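Local coordinates for myosin-4 (Saccharomyces cerevisiae, PDB 3MMI), which carries specific mRNAs, ASH1 mRNA among them, to the yeast bud as a type V myosin motor recruited through SHE3, represented here by its globular tail, at residues A[173-178]-A[240-245]; A[169-174]-A[232-237]; A[193-198]-A[254-259]; A[291-296]-A[325-330]. One frame throughout, in Å; residues are numbered along the deposited sequence.

Interaction 1: A[173-178]-A[240-245]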
# COMPACT_ATOMS: atom_id res chain seq x y z
N MET A 173 11.57 -16.77 4.36
CA MET A 173 10.65 -17.17 5.45
C MET A 173 9.48 -17.98 4.88
O MET A 173 8.99 -18.85 5.51
CB MET A 173 10.15 -15.86 6.09
CG MET A 173 9.79 -15.93 7.53
SD MET A 173 9.15 -14.42 8.18
CE MET A 173 9.51 -13.19 6.93
N VAL A 174 9.00 -17.63 3.67
CA VAL A 174 7.66 -18.08 3.25
C VAL A 174 7.75 -19.02 2.12
O VAL A 174 7.11 -20.06 2.19
CB VAL A 174 6.68 -16.91 2.87
CG1 VAL A 174 5.41 -17.47 2.21
CG2 VAL A 174 6.43 -16.00 3.99
N LEU A 175 8.54 -18.71 1.09
CA LEU A 175 8.51 -19.42 -0.20
C LEU A 175 9.66 -20.40 -0.47
O LEU A 175 9.54 -21.25 -1.42
CB LEU A 175 8.55 -18.35 -1.31
CG LEU A 175 7.32 -17.48 -1.42
CD1 LEU A 175 7.49 -16.52 -2.57
CD2 LEU A 175 6.05 -18.48 -1.60
N ASN A 176 10.79 -20.21 0.24
CA ASN A 176 12.09 -20.91 -0.07
C ASN A 176 12.03 -22.33 0.40
O ASN A 176 12.13 -22.59 1.59
CB ASN A 176 13.27 -20.22 0.64
CG ASN A 176 14.63 -20.74 0.17
OD1 ASN A 176 14.75 -21.79 -0.46
ND2 ASN A 176 15.67 -19.98 0.50
N GLU A 177 11.83 -23.27 -0.52
CA GLU A 177 11.59 -24.64 -0.06
C GLU A 177 12.82 -25.22 0.59
O GLU A 177 12.68 -26.05 1.51
CB GLU A 177 11.09 -25.56 -1.19
CG GLU A 177 12.01 -25.68 -2.41
CD GLU A 177 12.84 -26.97 -2.37
OE1 GLU A 177 12.47 -27.84 -1.56
OE2 GLU A 177 13.85 -27.09 -3.11
N LYS A 178 14.00 -24.69 0.20
CA LYS A 178 15.31 -25.07 0.84
C LYS A 178 15.29 -24.90 2.36
O LYS A 178 15.98 -25.62 3.07
CB LYS A 178 16.54 -24.32 0.24
CG LYS A 178 16.62 -24.32 -1.28
N TRP A 240 2.35 -30.22 -4.90
CA TRP A 240 1.24 -30.12 -3.90
C TRP A 240 1.75 -29.95 -2.42
O TRP A 240 1.18 -29.18 -1.64
CB TRP A 240 0.24 -31.31 -4.01
CG TRP A 240 0.82 -32.59 -3.50
CD1 TRP A 240 1.53 -33.54 -4.26
CD2 TRP A 240 0.86 -33.08 -2.13
NE1 TRP A 240 2.01 -34.55 -3.44
CE2 TRP A 240 1.60 -34.32 -2.14
CE3 TRP A 240 0.38 -32.58 -0.90
CZ2 TRP A 240 1.86 -35.07 -0.96
CZ3 TRP A 240 0.63 -33.32 0.28
CH2 TRP A 240 1.37 -34.57 0.24
N LYS A 241 2.91 -30.56 -2.16
CA LYS A 241 3.62 -30.45 -0.95
C LYS A 241 4.22 -29.11 -0.73
O LYS A 241 4.07 -28.55 0.37
CB LYS A 241 4.71 -31.55 -0.87
CG LYS A 241 5.30 -31.70 0.50
CD LYS A 241 4.14 -31.93 1.48
CE LYS A 241 4.64 -31.71 2.89
NZ LYS A 241 4.77 -33.04 3.36
N TYR A 242 4.89 -28.57 -1.74
CA TYR A 242 5.33 -27.23 -1.67
C TYR A 242 4.19 -26.31 -1.32
O TYR A 242 4.34 -25.36 -0.51
CB TYR A 242 6.09 -26.84 -2.96
CG TYR A 242 6.57 -25.38 -2.97
CD1 TYR A 242 7.84 -24.99 -2.54
CD2 TYR A 242 5.69 -24.39 -3.34
CE1 TYR A 242 8.22 -23.66 -2.62
CE2 TYR A 242 6.09 -23.08 -3.39
CZ TYR A 242 7.33 -22.73 -3.04
OH TYR A 242 7.62 -21.42 -3.05
N GLY A 243 3.03 -26.57 -1.97
CA GLY A 243 1.88 -25.68 -1.84
C GLY A 243 1.38 -25.69 -0.41
O GLY A 243 1.19 -24.66 0.23
N TYR A 244 1.26 -26.90 0.12
CA TYR A 244 0.85 -27.09 1.49
C TYR A 244 1.76 -26.40 2.56
O TYR A 244 1.27 -25.75 3.50
CB TYR A 244 0.75 -28.57 1.82
CG TYR A 244 0.47 -28.79 3.29
CD1 TYR A 244 -0.87 -28.76 3.75
CD2 TYR A 244 1.51 -29.01 4.22
CE1 TYR A 244 -1.18 -28.94 5.10
CE2 TYR A 244 1.20 -29.19 5.65
CZ TYR A 244 -0.17 -29.17 6.03
OH TYR A 244 -0.57 -29.34 7.32
N GLU A 245 3.06 -26.46 2.36
CA GLU A 245 4.02 -25.80 3.23
C GLU A 245 3.99 -24.24 3.17
O GLU A 245 4.05 -23.61 4.23
CB GLU A 245 5.43 -26.31 2.96
CG GLU A 245 5.56 -27.83 3.22
CD GLU A 245 5.25 -28.25 4.73
OE1 GLU A 245 5.58 -27.57 5.68
OE2 GLU A 245 4.59 -29.25 5.01
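Tyr242 reaches from the first turn of helix 240-257 to the loop and 3-10 turn that follow helix 170-174, and its hydroxyl ends on the backbone carbonyl of Leu175. CB starts the side chain toward that loop. CG stands anti to the backbone N (chi1 178°), which sends the ring out from the helix. Along one ring edge, Tyr242 CD1 meets Glu177 CB at 3.6 Å, with the methylene lying in the ring plane. Next on the same edge, Tyr242 CE1 comes within 3.0 Å of Leu175 O, and Tyr242 CZ lies 3.1 Å from it. At the tip, Tyr242 OH gives its hydrogen to Leu175 O over 2.5 Å. The bond lies in the carbonyl plane and on a lone pair, with a C=O...O angle of 127°. Tyr242 OH also touches Leu175 CD2 at 3.6 Å, so the leucine packs against the oxygen that grips its own carbonyl. Tyr242 and Leu175 are both buried, and the bond pairs two polar atoms inside the domain. Phe180 meets the tyrosine ring, and Leu231 of helix 209-234 touches it. A helix-borne tyrosine thus ties down the connection after helix 170-174 within the all-helical dilute domain of the myosin V tail.

Interaction 2: A[169-174]-A[232-237]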
# COMPACT_ATOMS: atom_id res chain seq x y z
N GLU A 169 13.25 -10.46 5.06
CA GLU A 169 13.54 -11.72 4.35
C GLU A 169 12.26 -12.57 4.05
O GLU A 169 12.23 -13.84 4.15
CB GLU A 169 14.56 -12.58 5.15
CG GLU A 169 15.90 -11.85 5.46
CD GLU A 169 16.86 -12.71 6.28
OE1 GLU A 169 17.85 -13.14 5.75
OE2 GLU A 169 16.63 -12.99 7.46
N ILE A 170 11.19 -11.88 3.67
CA ILE A 170 9.92 -12.52 3.45
C ILE A 170 9.98 -13.73 2.52
O ILE A 170 9.38 -14.77 2.81
CB ILE A 170 8.78 -11.54 3.05
CG1 ILE A 170 7.97 -11.12 4.31
CG2 ILE A 170 7.67 -12.28 2.33
CD1 ILE A 170 8.26 -9.79 4.83
N PHE A 171 10.76 -13.63 1.47
CA PHE A 171 10.98 -14.73 0.61
C PHE A 171 11.48 -16.02 1.28
O PHE A 171 10.89 -17.09 1.12
CB PHE A 171 11.88 -14.35 -0.60
CG PHE A 171 12.12 -15.53 -1.51
CD1 PHE A 171 11.17 -15.89 -2.47
CD2 PHE A 171 13.20 -16.38 -1.30
CE1 PHE A 171 11.36 -17.08 -3.30
CE2 PHE A 171 13.38 -17.56 -2.07
CZ PHE A 171 12.50 -17.90 -3.11
N ASP A 172 12.61 -15.94 1.99
CA ASP A 172 13.21 -17.09 2.68
C ASP A 172 12.38 -17.62 3.77
O ASP A 172 12.46 -18.78 4.05
CB ASP A 172 14.60 -16.81 3.30
CG ASP A 172 15.70 -16.80 2.25
OD1 ASP A 172 15.56 -17.51 1.25
OD2 ASP A 172 16.71 -16.04 2.43
N MET A 173 11.57 -16.77 4.36
CA MET A 173 10.65 -17.17 5.45
C MET A 173 9.48 -17.98 4.88
O MET A 173 8.99 -18.85 5.51
CB MET A 173 10.15 -15.86 6.09
CG MET A 173 9.79 -15.93 7.53
SD MET A 173 9.15 -14.42 8.18
CE MET A 173 9.51 -13.19 6.93
N VAL A 174 9.00 -17.63 3.67
CA VAL A 174 7.66 -18.08 3.25
C VAL A 174 7.75 -19.02 2.12
O VAL A 174 7.11 -20.06 2.19
CB VAL A 174 6.68 -16.91 2.87
CG1 VAL A 174 5.41 -17.47 2.21
CG2 VAL A 174 6.43 -16.00 3.99
N ILE A 232 6.36 -17.12 -8.94
CA ILE A 232 6.56 -17.39 -10.36
C ILE A 232 8.05 -17.26 -10.80
O ILE A 232 8.46 -18.06 -11.54
CB ILE A 232 5.79 -16.37 -11.26
CG1 ILE A 232 4.28 -16.50 -11.11
CG2 ILE A 232 6.20 -16.57 -12.77
CD1 ILE A 232 3.75 -17.89 -11.07
N THR A 233 8.79 -16.26 -10.36
CA THR A 233 10.11 -15.92 -11.00
C THR A 233 11.22 -16.70 -10.29
O THR A 233 12.16 -17.19 -10.93
CB THR A 233 10.45 -14.44 -10.96
OG1 THR A 233 10.25 -13.93 -9.61
CG2 THR A 233 9.53 -13.79 -11.80
N LYS A 234 11.08 -16.89 -9.00
CA LYS A 234 12.17 -17.38 -8.15
C LYS A 234 12.07 -18.83 -7.66
O LYS A 234 13.05 -19.39 -7.14
CB LYS A 234 12.31 -16.49 -6.94
CG LYS A 234 13.12 -15.26 -7.16
CD LYS A 234 12.52 -14.13 -6.43
CE LYS A 234 13.55 -13.11 -5.98
NZ LYS A 234 13.94 -13.57 -4.64
N CYS A 235 10.95 -19.51 -7.89
CA CYS A 235 10.78 -20.82 -7.29
C CYS A 235 10.77 -21.83 -8.39
O CYS A 235 9.78 -21.99 -9.18
CB CYS A 235 9.50 -20.96 -6.43
SG CYS A 235 9.40 -19.79 -5.05
N PRO A 236 11.84 -22.63 -8.41
CA PRO A 236 12.18 -23.43 -9.55
C PRO A 236 11.04 -24.46 -9.84
O PRO A 236 10.42 -24.42 -10.95
CB PRO A 236 13.51 -24.08 -9.11
CG PRO A 236 13.43 -24.18 -7.60
CD PRO A 236 12.60 -22.98 -7.19
N ALA A 237 10.73 -25.35 -8.89
CA ALA A 237 9.76 -26.40 -9.16
C ALA A 237 8.69 -26.40 -8.08
O ALA A 237 8.92 -25.97 -6.93
CB ALA A 237 10.41 -27.76 -9.21
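Phe171 of the short helix 170-174 points its ring at the end of helix 209-234, where Lys234 and Cys235 receive it. The close-packed part is the outer end of the ring. Phe171 CE1 lies 3.8 Å from Cys235 SG, and the sulfur sits at the ring edge, 75° off the normal. This is a Cys sulfur-aromatic contact. The same ring carbon, Phe171 CE1, is also 3.8 Å from Lys234 CB. Cys235 is buried and touches Tyr242 of the next helix. With CG anti to its own N (chi1 179°), the phenylalanine extends far enough to meet both residues. Just before it, Glu169 has positive phi and is the C-prime residue of a Schellman motif that ends helix 132-168. The chain thus turns directly from that long helix into helix 170-174 of the dilute domain. The looser part lies over one ring face, on the side of the exposed lysine. Lys234 bends at chi2 and chi4 and brings NZ back above the ring, 4.3 Å from the Phe171 centroid and 16° off the normal. This is a cation-pi contact, with the amine displaced toward the rim. Replacing Phe171 with alanine would probably leave the ammonium of Lys234 without its aromatic partner and open a gap beside Cys235 SG. Ile170, on the same helix, instead packs on Leu223, Met226 and Leu227 of helix 209-234.

Interaction 3: A[193-198]-A[254-259]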
# COMPACT_ATOMS: atom_id res chain seq x y z
N THR A 193 8.38 -8.93 15.47
CA THR A 193 8.96 -7.78 16.09
C THR A 193 8.88 -6.56 15.21
O THR A 193 8.56 -5.43 15.69
CB THR A 193 10.42 -8.08 16.55
OG1 THR A 193 10.32 -9.07 17.58
CG2 THR A 193 11.06 -6.86 17.11
N PHE A 194 9.13 -6.77 13.92
CA PHE A 194 9.04 -5.68 12.96
C PHE A 194 7.62 -5.07 12.89
O PHE A 194 7.45 -3.86 12.83
CB PHE A 194 9.50 -6.09 11.57
CG PHE A 194 9.11 -5.07 10.50
CD1 PHE A 194 9.94 -4.06 10.20
CD2 PHE A 194 7.88 -5.15 9.83
CE1 PHE A 194 9.63 -3.14 9.23
CE2 PHE A 194 7.52 -4.21 8.84
CZ PHE A 194 8.41 -3.18 8.56
N LEU A 195 6.61 -5.92 12.87
CA LEU A 195 5.24 -5.50 12.79
C LEU A 195 4.77 -4.88 14.10
O LEU A 195 3.97 -3.93 14.06
CB LEU A 195 4.29 -6.69 12.50
CG LEU A 195 4.47 -7.25 11.07
CD1 LEU A 195 3.65 -8.49 10.82
CD2 LEU A 195 4.21 -6.13 9.99
N ASN A 196 5.27 -5.42 15.24
CA ASN A 196 4.99 -4.73 16.56
C ASN A 196 5.63 -3.33 16.59
O ASN A 196 5.08 -2.42 17.09
CB ASN A 196 5.50 -5.53 17.80
CG ASN A 196 4.76 -6.85 18.02
OD1 ASN A 196 5.37 -7.88 18.37
ND2 ASN A 196 3.49 -6.85 17.75
N GLU A 197 6.79 -3.20 15.96
CA GLU A 197 7.48 -1.94 15.93
C GLU A 197 6.87 -0.99 14.91
O GLU A 197 6.83 0.21 15.13
CB GLU A 197 8.99 -2.15 15.72
CG GLU A 197 9.65 -2.76 17.00
CD GLU A 197 11.13 -3.12 16.86
OE1 GLU A 197 11.76 -2.78 15.82
OE2 GLU A 197 11.65 -3.76 17.76
N PHE A 198 6.36 -1.53 13.79
CA PHE A 198 5.61 -0.74 12.82
C PHE A 198 4.38 -0.23 13.49
O PHE A 198 3.99 0.96 13.39
CB PHE A 198 5.22 -1.64 11.63
CG PHE A 198 4.61 -0.92 10.49
CD1 PHE A 198 4.76 0.46 10.34
CD2 PHE A 198 3.99 -1.64 9.47
CE1 PHE A 198 4.25 1.14 9.23
CE2 PHE A 198 3.41 -0.96 8.42
CZ PHE A 198 3.58 0.42 8.27
N VAL A 254 -0.04 -14.54 8.72
CA VAL A 254 -1.34 -13.89 8.87
C VAL A 254 -1.89 -13.85 10.37
O VAL A 254 -2.66 -13.01 10.72
CB VAL A 254 -2.37 -14.58 7.96
CG1 VAL A 254 -3.69 -14.74 8.58
CG2 VAL A 254 -2.46 -13.83 6.68
N SER A 255 -1.46 -14.86 11.15
CA SER A 255 -1.74 -14.95 12.58
C SER A 255 -1.44 -13.64 13.36
O SER A 255 -2.25 -13.26 14.16
CB SER A 255 -1.03 -16.16 13.21
OG SER A 255 0.35 -15.93 13.33
N TRP A 256 -0.36 -12.90 13.03
CA TRP A 256 -0.09 -11.60 13.65
C TRP A 256 -1.24 -10.58 13.39
O TRP A 256 -1.62 -9.78 14.26
CB TRP A 256 1.24 -11.01 13.15
CG TRP A 256 1.62 -9.82 13.95
CD1 TRP A 256 2.48 -9.79 15.08
CD2 TRP A 256 1.24 -8.45 13.72
NE1 TRP A 256 2.59 -8.48 15.55
CE2 TRP A 256 1.84 -7.66 14.76
CE3 TRP A 256 0.44 -7.82 12.78
CZ2 TRP A 256 1.67 -6.28 14.84
CZ3 TRP A 256 0.24 -6.43 12.88
CH2 TRP A 256 0.89 -5.68 13.88
N PHE A 257 -1.74 -10.55 12.15
CA PHE A 257 -2.70 -9.50 11.75
C PHE A 257 -4.05 -9.82 12.31
O PHE A 257 -4.98 -9.01 12.27
CB PHE A 257 -2.82 -9.39 10.22
CG PHE A 257 -1.64 -8.83 9.60
CD1 PHE A 257 -0.59 -9.63 9.30
CD2 PHE A 257 -1.53 -7.48 9.39
CE1 PHE A 257 0.56 -9.12 8.78
CE2 PHE A 257 -0.41 -6.95 8.84
CZ PHE A 257 0.66 -7.76 8.55
N GLU A 258 -4.20 -11.02 12.82
CA GLU A 258 -5.59 -11.43 12.97
C GLU A 258 -6.39 -10.79 14.10
O GLU A 258 -7.52 -10.40 13.86
CB GLU A 258 -5.75 -12.94 12.90
CG GLU A 258 -6.53 -13.33 11.68
CD GLU A 258 -6.48 -14.83 11.35
OE1 GLU A 258 -5.85 -15.68 12.06
OE2 GLU A 258 -7.07 -15.15 10.30
N PRO A 259 -5.81 -10.66 15.31
CA PRO A 259 -6.51 -9.86 16.32
C PRO A 259 -6.56 -8.33 16.02
O PRO A 259 -6.74 -7.55 16.96
CB PRO A 259 -5.67 -10.12 17.59
CG PRO A 259 -4.29 -10.41 17.06
CD PRO A 259 -4.55 -11.24 15.81
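Leu195 of helix 185-204 lies against the indole of Trp256, near the end of helix 240-257. The main interaction is CH-pi. Leu195 CB sits over the six-membered ring of Trp256, 3.5 Å from its centroid and 14° off the normal. The indole is brought under it by a chi1 of -170°, with CG trans to the tryptophan N. Backbone also takes part: Leu195 O is 3.4 Å from Trp256 CZ2. The second kind of contact is apolar and carried mainly by one leucine methyl, CD1. Leu195 CD1 touches Trp256 CD2 and also Phe257 CE1, each at 3.8 Å. One methyl thus reaches two aromatic residues that are adjacent in the chain. The leucine and Phe257 side chains meet at about a right angle. Phe257 in turn has Trp256 CE3 over one face. The Asn196 side chain lies at the indole edge, with its amide plane turned 48° from the ring. Phe216 of helix 209-234 meets the indole edge-to-face, and Arg260 makes a cation-pi contact with it. A serine in place of Trp256 is likely to leave Leu195 CB without the ring it rests on and Phe216 without its stacking partner. Leucine and paired aromatics joining helices in this way form part of the hydrophobic core of the helical dilute domain.

Interaction 4: A[291-296]-A[325-330]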
# COMPACT_ATOMS: atom_id res chain seq x y z
N LEU A 291 -13.65 -25.71 -12.50
CA LEU A 291 -12.93 -24.87 -11.55
C LEU A 291 -12.53 -23.50 -12.02
O LEU A 291 -12.70 -22.53 -11.24
CB LEU A 291 -11.81 -25.64 -10.94
CG LEU A 291 -12.29 -26.75 -9.99
CD1 LEU A 291 -11.22 -27.76 -9.60
CD2 LEU A 291 -12.84 -26.20 -8.68
N PHE A 292 -12.11 -23.32 -13.30
CA PHE A 292 -11.46 -22.04 -13.71
C PHE A 292 -12.10 -21.20 -14.82
O PHE A 292 -11.68 -20.05 -15.08
CB PHE A 292 -10.03 -22.38 -14.09
CG PHE A 292 -9.25 -22.97 -12.95
CD1 PHE A 292 -8.73 -22.12 -11.95
CD2 PHE A 292 -9.06 -24.37 -12.87
CE1 PHE A 292 -7.98 -22.68 -10.86
CE2 PHE A 292 -8.33 -24.94 -11.80
CZ PHE A 292 -7.80 -24.10 -10.77
N ASP A 293 -13.09 -21.79 -15.53
CA ASP A 293 -13.76 -20.98 -16.53
C ASP A 293 -14.51 -19.91 -15.77
O ASP A 293 -15.28 -20.23 -14.85
CB ASP A 293 -14.77 -21.86 -17.32
CG ASP A 293 -14.11 -22.65 -18.47
OD1 ASP A 293 -12.89 -22.58 -18.73
OD2 ASP A 293 -14.83 -23.38 -19.15
N PHE A 294 -14.37 -18.68 -16.17
CA PHE A 294 -15.15 -17.59 -15.54
C PHE A 294 -14.82 -17.49 -14.06
O PHE A 294 -15.70 -17.23 -13.24
CB PHE A 294 -16.70 -17.72 -15.66
CG PHE A 294 -17.18 -18.54 -16.81
CD1 PHE A 294 -16.77 -18.29 -18.13
CD2 PHE A 294 -18.09 -19.58 -16.57
CE1 PHE A 294 -17.27 -19.12 -19.23
CE2 PHE A 294 -18.59 -20.39 -17.65
CZ PHE A 294 -18.16 -20.16 -18.97
N TRP A 295 -13.53 -17.67 -13.77
CA TRP A 295 -12.94 -17.48 -12.47
C TRP A 295 -11.75 -16.56 -12.69
O TRP A 295 -10.77 -16.92 -13.36
CB TRP A 295 -12.57 -18.88 -11.98
CG TRP A 295 -11.94 -18.96 -10.58
CD1 TRP A 295 -12.60 -19.32 -9.38
CD2 TRP A 295 -10.55 -18.73 -10.21
NE1 TRP A 295 -11.72 -19.30 -8.34
CE2 TRP A 295 -10.46 -18.94 -8.80
CE3 TRP A 295 -9.41 -18.33 -10.90
CZ2 TRP A 295 -9.24 -18.81 -8.11
CZ3 TRP A 295 -8.27 -18.22 -10.28
CH2 TRP A 295 -8.15 -18.46 -8.86
N TYR A 296 -11.83 -15.38 -12.12
CA TYR A 296 -10.93 -14.23 -12.41
C TYR A 296 -9.95 -13.77 -11.28
O TYR A 296 -9.20 -12.78 -11.50
CB TYR A 296 -11.81 -13.04 -12.87
CG TYR A 296 -12.80 -13.44 -13.99
CD1 TYR A 296 -12.40 -13.45 -15.39
CD2 TYR A 296 -14.14 -13.81 -13.66
CE1 TYR A 296 -13.23 -13.77 -16.36
CE2 TYR A 296 -15.01 -14.18 -14.67
CZ TYR A 296 -14.55 -14.15 -16.03
OH TYR A 296 -15.43 -14.48 -17.01
N LEU A 325 -2.98 -28.31 -20.16
CA LEU A 325 -1.91 -27.36 -20.64
C LEU A 325 -2.36 -26.74 -21.99
O LEU A 325 -2.35 -25.54 -22.21
CB LEU A 325 -0.58 -28.09 -20.78
CG LEU A 325 0.05 -28.50 -19.47
CD1 LEU A 325 1.32 -29.28 -19.75
CD2 LEU A 325 0.29 -27.32 -18.50
N ASN A 326 -2.88 -27.61 -22.83
CA ASN A 326 -3.41 -27.31 -24.14
C ASN A 326 -4.59 -26.36 -24.21
O ASN A 326 -4.54 -25.39 -24.88
CB ASN A 326 -3.78 -28.61 -24.79
CG ASN A 326 -3.71 -28.54 -26.25
OD1 ASN A 326 -4.71 -28.46 -26.94
ND2 ASN A 326 -2.51 -28.60 -26.75
N TYR A 327 -5.65 -26.69 -23.51
CA TYR A 327 -6.79 -25.77 -23.26
C TYR A 327 -6.41 -24.38 -22.71
O TYR A 327 -6.80 -23.38 -23.21
CB TYR A 327 -7.76 -26.48 -22.27
CG TYR A 327 -8.94 -25.63 -21.91
CD1 TYR A 327 -9.83 -25.24 -22.91
CD2 TYR A 327 -9.11 -25.13 -20.61
CE1 TYR A 327 -10.93 -24.40 -22.64
CE2 TYR A 327 -10.30 -24.33 -20.29
CZ TYR A 327 -11.19 -24.02 -21.31
OH TYR A 327 -12.29 -23.18 -21.15
N LEU A 328 -5.56 -24.34 -21.71
CA LEU A 328 -4.98 -22.99 -21.29
C LEU A 328 -4.33 -22.19 -22.35
O LEU A 328 -4.60 -21.02 -22.46
CB LEU A 328 -4.04 -23.19 -20.08
CG LEU A 328 -4.70 -23.29 -18.67
CD1 LEU A 328 -3.71 -23.80 -17.66
CD2 LEU A 328 -5.30 -21.96 -18.24
N ALA A 329 -3.42 -22.86 -23.13
CA ALA A 329 -2.73 -22.25 -24.34
C ALA A 329 -3.77 -21.61 -25.21
O ALA A 329 -3.72 -20.42 -25.55
CB ALA A 329 -1.86 -23.36 -25.08
N ASN A 330 -4.77 -22.40 -25.58
CA ASN A 330 -5.87 -21.85 -26.43
C ASN A 330 -6.67 -20.71 -25.89
O ASN A 330 -7.00 -19.75 -26.59
CB ASN A 330 -6.79 -23.02 -26.77
CG ASN A 330 -6.33 -23.80 -28.02
OD1 ASN A 330 -6.12 -25.02 -27.94
ND2 ASN A 330 -6.12 -23.10 -29.13
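Tyr327 and Asp293 join helix 322-338 to the turn that follows helix 285-292. Near the start of the segment, Leu325 faces elsewhere and packs on Leu308 and Val320. Tyr327 comes next and carries the contact. Its CG is trans to the backbone N (chi1 178°), which carries the ring out from the helix to the aspartate. Tyr327 OH donates to Asp293 OD1 over 2.6 Å. The hydroxyl meets that oxygen on its syn side, 22° out of the carboxylate plane. The second carboxylate oxygen, Asp293 OD2, is 3.2 Å from Tyr327 OH. Asp293 OD1 lies at the ring edge, in the ring plane, 3.5 Å from Tyr327 CE2. The carboxylate is twisted 50° from the ring. Phe288 and Lys289 of helix 285-292 touch the tyrosine as well. Leu328, the following residue, is buried and packs on Phe288 of helix 285-292 and on Leu307 of helix 300-308. On the other segment, Asp293 is the first residue past helix 285-292 to leave helical phi/psi. It also lies within a type II beta turn from Phe292 to Trp295. The contact therefore rests on one hydroxyl-to-carboxylate bond between partly exposed residues. The donated hydrogen would probably favour a charged aspartate, and is likely to limit the turning of the carboxylate.

Overall arrangement
Interactions 1 and 2 touch each other and both start from helix 170-174. One joins the residues just after it to helix 240-257, the other joins the helix itself to the end of helix 209-234. Interaction 3 uses the far part of helix 240-257, about 21 Å from interaction 1 between centres, and ties it to helix 185-204. Interactions 1 and 3 are buried: a hydroxyl satisfies a carbonyl in the first, while apolar and CH-pi contacts dominate the third. Interaction 2 is partly buried and ends in a lysine. Interaction 4 is a separate surface contact on later helices, made by a hydroxyl and a carboxylate that is probably charged.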